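Local coordinates for putative lipoprotein (Bacteroides ovatus, PDB 3OQQ), which is of unknown function but is probably an extracellular lipoprotein, built largely of antiparallel beta structure and binding calcium ions, at residues E33-L42 / D117-T126; T73-V81 / R97-P106. One frame throughout, in Å; residues are numbered along the deposited sequence.

In the fold
From the N terminus, the chain runs through strand 23-26 and turns back at Glu33-Leu36 into strand 36-41, the first half of contact 1. Strands 46-54, 59-65 and 71-80 follow, and contact 2 closes the shorter loop when strand 96-104 returns beside 71-80, with 15 residues between its segments. Contact 1, with 74 residues between its segments, closes when strand 122-131 pairs with 36-41, so contact 2 lies wholly within the larger loop. Contact 1 thus joins the N-terminal strands to 122-131, which itself pairs with 150-161, whereas contact 2 stays among the N-terminal strands. Their centres are 14 Å apart, and Val41 CG1 packs on Leu103 CD1 at 4.1 Å.

Contact 1 of 2, residues E33-L42 / D117-T126; sequences EASLLVGDVL and DQGYLFYHNT. With CA (calcium ion), chain E.
Gly39 and Phe122 form the hydrogen-bonded pair of a short antiparallel bridge between strands 36-41 and 122-131. Gly39 N donates to Phe122 O at 2.8 Å, nearly straight at 169°, and Phe122 N returns a bond to Gly39 O. The Phe122 ring folds back over its partner: with CG between the backbone N and the carbonyl carbon (chi1 65°), one face covers Gly39 CA, 3.9 Å from the ring centroid, a CH-pi contact. Leu36 CD2 meets CE2 of this ring at 3.6 Å, while Asp40 OD2 approaches CE1 at the edge. A serine in place of Phe122 would probably uncover Gly39 CA and take from Leu36 CD2 its aromatic neighbour.

Beyond this pair, His124 N bonds Leu37 O and His124 ND1 bonds Leu36 O at 2.7 Å, the acceptor lying 12° out of the imidazole plane. Since NE2 bonds Asp155 OD2, both ring nitrogens are engaged and the ring rotation is fixed. On the other side of the strands, Val38 CG2 touches Leu121 CG and Tyr123 CD1, and Leu121 CD1 meets both methyls of Val41.

Second-shell bonds shape the first strand: Val25 of strand 23-26 lies across from both Leu37 and Val38, a classic beta bulge, and Val23 likewise from Asp40 and Val41, a G1 bulge, while Gln165 holds Asp40 O and Leu42 N. At the far end, Leu42 CD1 rests on Asp117 CB. Asn114 and Gln164 complete the protein ligands of the calcium ion, which Asp117 grips through both carboxylate oxygens, OD1 at 2.5 Å and OD2 at 2.6 Å.

Contact 2 of 2, residues T73-V81 / R97-P106; sequences TKEFALSPV and RLASVTLALP
Strands 71-80 and 96-104 are antiparallel neighbours that splay apart, and Ser79 and Ser100 form their hydrogen-bonded pair. Ser79 N donates to Ser100 O at 2.8 Å and Ser100 N to Ser79 O at 2.9 Å, each donor in the plane of the carbonyl it meets. Away from this pair the segments 73-77 and 97-104 diverge; their N-to-C directions make an angle of 139°, well short of the 180° of strictly antiparallel strands. A water bridges the opening, donating to Ala77 O and accepting from Thr102 N at 3.0 Å.

Side chains fill the wedge. Phe76 makes the largest single contribution: CG lies anti to the carbonyl carbon (chi1 -73°), which swings the ring across the second strand, where Leu103 CD2 sits over one face, 4.2 Å from the centroid in a CH-pi contact. Ala104 O comes to the ring edge near CZ, and Val101 CG2 packs on Phe76 CB at 3.6 Å. Met62 of strand 59-65 also touches Phe76.

Next to the serine pair, Leu78 CD2 packs on Ala99 CB and Val101 CB. Arg97 NH2 passes near Leu78 CB, the two side chains crossing at a slant, while NH2 itself hydrogen-bonds Cys57 O; NH1 holds a second water. Val81, although poorly ordered, sets CB against Leu98 CB. Beyond the end of strand 96-104, where the backbones stand well apart, the extended chain of Lys74 slides past Pro106 in the opposite direction, its CD 3.9 Å from Pro106 CG.

Contact 1 of 2, residues E33-L42 / D117-T126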
# COMPACT_ATOMS: atom_id res chain seq x y z
N GLU A 33 14.57 -4.36 1.53
CA GLU A 33 13.28 -4.93 1.85
C GLU A 33 12.17 -4.26 1.03
O GLU A 33 11.28 -4.94 0.51
CB GLU A 33 12.99 -4.80 3.35
CG GLU A 33 13.76 -5.79 4.21
CD GLU A 33 13.24 -5.94 5.63
OE1 GLU A 33 12.78 -4.93 6.21
OE2 GLU A 33 13.31 -7.07 6.16
N ALA A 34 12.24 -2.92 0.91
CA ALA A 34 11.27 -2.13 0.16
C ALA A 34 11.17 -2.58 -1.30
O ALA A 34 10.08 -2.59 -1.87
CB ALA A 34 11.66 -0.66 0.21
N SER A 35 12.32 -2.96 -1.91
CA SER A 35 12.39 -3.34 -3.32
C SER A 35 12.06 -4.83 -3.55
O SER A 35 11.95 -5.23 -4.71
CB SER A 35 13.76 -2.98 -3.90
OG SER A 35 14.74 -3.96 -3.63
N LEU A 36 11.88 -5.64 -2.47
CA LEU A 36 11.49 -7.05 -2.62
C LEU A 36 10.11 -7.14 -3.26
O LEU A 36 9.17 -6.46 -2.83
CB LEU A 36 11.48 -7.77 -1.26
CG LEU A 36 11.45 -9.29 -1.30
CD1 LEU A 36 12.40 -9.85 -0.31
CD2 LEU A 36 10.04 -9.81 -1.00
N LEU A 37 10.01 -7.94 -4.32
CA LEU A 37 8.76 -8.17 -5.06
C LEU A 37 8.14 -9.51 -4.65
O LEU A 37 6.94 -9.60 -4.44
CB LEU A 37 9.04 -8.17 -6.55
CG LEU A 37 9.61 -6.88 -7.13
CD1 LEU A 37 10.13 -7.13 -8.51
CD2 LEU A 37 8.55 -5.76 -7.13
N VAL A 38 8.99 -10.55 -4.55
CA VAL A 38 8.56 -11.90 -4.17
C VAL A 38 9.72 -12.54 -3.37
O VAL A 38 10.88 -12.41 -3.75
CB VAL A 38 8.05 -12.75 -5.39
CG1 VAL A 38 9.14 -13.05 -6.40
CG2 VAL A 38 7.35 -14.03 -4.95
N GLY A 39 9.38 -13.09 -2.21
CA GLY A 39 10.33 -13.70 -1.30
C GLY A 39 10.14 -15.19 -1.13
O GLY A 39 9.05 -15.71 -1.40
N ASP A 40 11.23 -15.88 -0.69
CA ASP A 40 11.32 -17.32 -0.39
C ASP A 40 10.67 -18.20 -1.49
O ASP A 40 9.83 -19.05 -1.20
CB ASP A 40 10.72 -17.61 1.01
CG ASP A 40 11.58 -17.07 2.15
OD1 ASP A 40 12.83 -17.16 2.05
OD2 ASP A 40 11.01 -16.57 3.14
N VAL A 41 11.10 -17.98 -2.74
CA VAL A 41 10.62 -18.64 -3.96
C VAL A 41 11.43 -19.88 -4.26
O VAL A 41 12.64 -19.80 -4.37
CB VAL A 41 10.71 -17.65 -5.15
CG1 VAL A 41 10.14 -18.25 -6.44
CG2 VAL A 41 10.03 -16.33 -4.82
N LEU A 42 10.75 -21.01 -4.45
CA LEU A 42 11.41 -22.25 -4.84
C LEU A 42 11.54 -22.26 -6.37
O LEU A 42 10.54 -22.07 -7.07
CB LEU A 42 10.62 -23.47 -4.32
CG LEU A 42 10.97 -24.85 -4.88
CD1 LEU A 42 12.38 -25.28 -4.49
CD2 LEU A 42 9.97 -25.87 -4.43
N ASP A 117 14.29 -26.49 1.06
CA ASP A 117 13.18 -25.69 0.49
C ASP A 117 12.06 -25.35 1.50
O ASP A 117 10.95 -25.02 1.09
CB ASP A 117 12.57 -26.46 -0.71
CG ASP A 117 11.77 -27.72 -0.34
OD1 ASP A 117 11.75 -28.10 0.85
OD2 ASP A 117 11.18 -28.33 -1.26
N GLN A 118 12.32 -25.50 2.80
CA GLN A 118 11.27 -25.31 3.81
C GLN A 118 10.99 -23.82 4.07
O GLN A 118 11.56 -23.22 4.98
CB GLN A 118 11.63 -26.04 5.11
CG GLN A 118 11.69 -27.56 4.98
CD GLN A 118 12.37 -28.20 6.17
OE1 GLN A 118 12.09 -27.87 7.33
NE2 GLN A 118 13.27 -29.14 5.91
N GLY A 119 10.10 -23.26 3.25
CA GLY A 119 9.71 -21.86 3.35
C GLY A 119 8.51 -21.54 2.49
O GLY A 119 8.30 -22.17 1.44
N TYR A 120 7.73 -20.55 2.92
CA TYR A 120 6.53 -20.11 2.24
C TYR A 120 6.80 -18.97 1.28
O TYR A 120 7.38 -17.96 1.67
CB TYR A 120 5.46 -19.66 3.25
CG TYR A 120 5.10 -20.67 4.30
CD1 TYR A 120 4.52 -21.89 3.96
CD2 TYR A 120 5.23 -20.38 5.66
CE1 TYR A 120 4.14 -22.82 4.93
CE2 TYR A 120 4.85 -21.29 6.64
CZ TYR A 120 4.31 -22.51 6.27
OH TYR A 120 3.94 -23.41 7.24
N LEU A 121 6.32 -19.10 0.05
CA LEU A 121 6.47 -18.03 -0.93
C LEU A 121 5.59 -16.85 -0.48
O LEU A 121 4.49 -17.06 0.03
CB LEU A 121 6.07 -18.54 -2.34
CG LEU A 121 6.14 -17.54 -3.51
CD1 LEU A 121 6.62 -18.20 -4.77
CD2 LEU A 121 4.80 -16.91 -3.77
N PHE A 122 6.10 -15.62 -0.63
CA PHE A 122 5.30 -14.45 -0.27
C PHE A 122 5.50 -13.37 -1.30
O PHE A 122 6.61 -13.18 -1.80
CB PHE A 122 5.57 -13.93 1.16
CG PHE A 122 6.95 -13.39 1.49
CD1 PHE A 122 7.96 -14.24 1.92
CD2 PHE A 122 7.21 -12.03 1.43
CE1 PHE A 122 9.23 -13.74 2.26
CE2 PHE A 122 8.47 -11.52 1.77
CZ PHE A 122 9.48 -12.38 2.18
N TYR A 123 4.39 -12.72 -1.69
CA TYR A 123 4.38 -11.59 -2.60
C TYR A 123 4.49 -10.32 -1.77
O TYR A 123 4.03 -10.30 -0.62
CB TYR A 123 3.10 -11.59 -3.43
CG TYR A 123 3.05 -12.68 -4.46
CD1 TYR A 123 3.69 -12.54 -5.69
CD2 TYR A 123 2.34 -13.86 -4.22
CE1 TYR A 123 3.65 -13.56 -6.65
CE2 TYR A 123 2.28 -14.87 -5.18
CZ TYR A 123 2.94 -14.72 -6.39
OH TYR A 123 2.89 -15.72 -7.33
N HIS A 124 5.11 -9.27 -2.31
CA HIS A 124 5.27 -8.05 -1.54
C HIS A 124 5.01 -6.82 -2.40
O HIS A 124 5.57 -6.71 -3.51
CB HIS A 124 6.71 -7.97 -0.93
CG HIS A 124 6.99 -6.72 -0.14
ND1 HIS A 124 8.07 -5.92 -0.43
CD2 HIS A 124 6.32 -6.19 0.92
CE1 HIS A 124 8.03 -4.93 0.46
NE2 HIS A 124 7.01 -5.06 1.30
N ASN A 125 4.16 -5.90 -1.89
CA ASN A 125 3.90 -4.61 -2.56
C ASN A 125 3.84 -3.49 -1.50
O ASN A 125 3.17 -3.63 -0.48
CB ASN A 125 2.62 -4.66 -3.42
CG ASN A 125 2.33 -3.37 -4.14
OD1 ASN A 125 1.32 -2.70 -3.88
ND2 ASN A 125 3.21 -2.96 -5.03
N THR A 126 4.57 -2.41 -1.75
CA THR A 126 4.64 -1.27 -0.83
C THR A 126 4.62 0.04 -1.65
O THR A 126 4.96 0.03 -2.83
CB THR A 126 5.86 -1.38 0.13
OG1 THR A 126 5.83 -0.31 1.07
CG2 THR A 126 7.21 -1.42 -0.60
CA CA E . 9.70 -29.45 0.64
O HOH W 1 8.29 -27.28 1.22
O HOH W 2 10.34 -29.75 2.70

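Contact 2 of 2, residues T73-V81 / R97-P106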
# COMPACT_ATOMS: atom_id res chain seq x y z
N THR A 73 23.82 -12.51 -6.78
CA THR A 73 22.72 -11.89 -7.48
C THR A 73 22.77 -12.27 -8.95
O THR A 73 23.83 -12.27 -9.54
CB THR A 73 22.78 -10.37 -7.31
OG1 THR A 73 22.92 -10.09 -5.93
CG2 THR A 73 21.54 -9.66 -7.85
N LYS A 74 21.60 -12.57 -9.53
CA LYS A 74 21.47 -12.79 -10.96
C LYS A 74 20.38 -11.87 -11.51
O LYS A 74 19.29 -11.79 -10.95
CB LYS A 74 21.21 -14.25 -11.35
CG LYS A 74 21.46 -14.45 -12.85
CD LYS A 74 21.04 -15.79 -13.40
CE LYS A 74 21.23 -15.79 -14.90
NZ LYS A 74 20.93 -17.12 -15.49
N GLU A 75 20.71 -11.17 -12.59
CA GLU A 75 19.83 -10.24 -13.28
C GLU A 75 18.93 -10.99 -14.26
O GLU A 75 19.39 -11.88 -14.99
CB GLU A 75 20.69 -9.20 -14.00
CG GLU A 75 19.95 -7.99 -14.53
CD GLU A 75 20.88 -6.98 -15.18
OE1 GLU A 75 21.36 -7.25 -16.31
OE2 GLU A 75 21.16 -5.93 -14.56
N PHE A 76 17.64 -10.64 -14.28
CA PHE A 76 16.64 -11.23 -15.17
C PHE A 76 15.84 -10.16 -15.89
O PHE A 76 15.38 -9.21 -15.26
CB PHE A 76 15.67 -12.15 -14.40
CG PHE A 76 16.28 -13.46 -13.98
CD1 PHE A 76 16.29 -14.55 -14.84
CD2 PHE A 76 16.89 -13.60 -12.73
CE1 PHE A 76 16.86 -15.76 -14.45
CE2 PHE A 76 17.44 -14.81 -12.34
CZ PHE A 76 17.42 -15.89 -13.20
N ALA A 77 15.68 -10.32 -17.20
CA ALA A 77 14.90 -9.41 -18.02
C ALA A 77 13.42 -9.66 -17.78
O ALA A 77 13.02 -10.79 -17.50
CB ALA A 77 15.24 -9.60 -19.50
N LEU A 78 12.60 -8.60 -17.85
CA LEU A 78 11.16 -8.71 -17.68
C LEU A 78 10.46 -8.80 -19.04
O LEU A 78 10.93 -8.21 -20.02
CB LEU A 78 10.59 -7.55 -16.85
CG LEU A 78 10.92 -7.56 -15.35
CD1 LEU A 78 10.50 -6.27 -14.70
CD2 LEU A 78 10.29 -8.75 -14.65
N SER A 79 9.35 -9.54 -19.10
CA SER A 79 8.50 -9.69 -20.28
C SER A 79 7.12 -9.05 -20.03
O SER A 79 6.65 -9.07 -18.89
CB SER A 79 8.34 -11.16 -20.67
OG SER A 79 9.57 -11.87 -20.67
N PRO A 80 6.45 -8.47 -21.06
CA PRO A 80 5.12 -7.88 -20.81
C PRO A 80 4.04 -8.93 -20.53
O PRO A 80 4.12 -10.04 -21.06
CB PRO A 80 4.81 -7.12 -22.12
CG PRO A 80 6.10 -7.13 -22.91
CD PRO A 80 6.83 -8.35 -22.48
N VAL A 81 3.06 -8.58 -19.68
CA VAL A 81 1.92 -9.43 -19.34
C VAL A 81 0.67 -8.83 -20.03
O VAL A 81 0.38 -7.64 -19.85
CB VAL A 81 1.75 -9.63 -17.81
CG1 VAL A 81 0.31 -9.97 -17.43
CG2 VAL A 81 2.68 -10.72 -17.31
N ARG A 97 3.27 -1.60 -13.06
CA ARG A 97 2.80 -2.37 -14.21
C ARG A 97 2.94 -3.87 -13.92
O ARG A 97 3.69 -4.25 -13.01
CB ARG A 97 3.57 -1.98 -15.49
CG ARG A 97 5.00 -2.54 -15.55
CD ARG A 97 5.70 -2.21 -16.84
NE ARG A 97 7.07 -2.71 -16.83
CZ ARG A 97 7.51 -3.70 -17.60
NH1 ARG A 97 6.69 -4.29 -18.46
NH2 ARG A 97 8.77 -4.10 -17.53
N LEU A 98 2.24 -4.72 -14.68
CA LEU A 98 2.36 -6.17 -14.59
C LEU A 98 3.47 -6.62 -15.50
O LEU A 98 3.58 -6.14 -16.65
CB LEU A 98 1.06 -6.89 -14.98
CG LEU A 98 -0.03 -6.97 -13.94
CD1 LEU A 98 -1.26 -7.63 -14.53
CD2 LEU A 98 0.44 -7.68 -12.67
N ALA A 99 4.30 -7.54 -15.01
CA ALA A 99 5.39 -8.08 -15.82
C ALA A 99 5.61 -9.52 -15.45
O ALA A 99 5.09 -10.00 -14.43
CB ALA A 99 6.66 -7.26 -15.63
N SER A 100 6.33 -10.24 -16.31
CA SER A 100 6.61 -11.65 -16.14
C SER A 100 8.11 -11.87 -16.15
O SER A 100 8.84 -11.16 -16.86
CB SER A 100 5.95 -12.46 -17.24
OG SER A 100 6.16 -13.84 -17.04
N VAL A 101 8.55 -12.86 -15.35
CA VAL A 101 9.96 -13.23 -15.24
C VAL A 101 10.03 -14.75 -15.22
O VAL A 101 9.14 -15.39 -14.67
CB VAL A 101 10.63 -12.57 -14.00
CG1 VAL A 101 10.16 -13.19 -12.68
CG2 VAL A 101 12.14 -12.60 -14.09
N THR A 102 11.06 -15.31 -15.84
CA THR A 102 11.31 -16.74 -15.81
C THR A 102 12.61 -16.92 -15.06
O THR A 102 13.67 -16.53 -15.53
CB THR A 102 11.28 -17.36 -17.21
OG1 THR A 102 9.95 -17.19 -17.71
CG2 THR A 102 11.63 -18.85 -17.19
N LEU A 103 12.50 -17.42 -13.83
CA LEU A 103 13.66 -17.63 -12.98
C LEU A 103 14.31 -18.98 -13.31
O LEU A 103 13.65 -19.94 -13.71
CB LEU A 103 13.24 -17.59 -11.50
CG LEU A 103 12.57 -16.30 -10.99
CD1 LEU A 103 12.10 -16.50 -9.57
CD2 LEU A 103 13.51 -15.08 -11.09
N ALA A 104 15.63 -19.03 -13.12
CA ALA A 104 16.44 -20.24 -13.28
C ALA A 104 17.57 -20.15 -12.30
O ALA A 104 18.11 -19.06 -12.04
CB ALA A 104 16.97 -20.36 -14.72
N LEU A 105 17.90 -21.28 -11.69
CA LEU A 105 18.95 -21.39 -10.70
C LEU A 105 20.34 -21.60 -11.33
O LEU A 105 20.56 -22.64 -11.97
CB LEU A 105 18.62 -22.55 -9.74
CG LEU A 105 18.54 -22.30 -8.26
CD1 LEU A 105 17.68 -21.09 -7.92
CD2 LEU A 105 18.01 -23.52 -7.56
N PRO A 106 21.31 -20.67 -11.09
CA PRO A 106 22.68 -20.88 -11.59
C PRO A 106 23.28 -22.14 -10.97
O PRO A 106 22.79 -22.62 -9.95
CB PRO A 106 23.41 -19.61 -11.11
CG PRO A 106 22.33 -18.60 -10.95
CD PRO A 106 21.21 -19.39 -10.35
O HOH W 3 12.71 -13.24 -17.34
O HOH W 4 8.47 -5.89 -20.17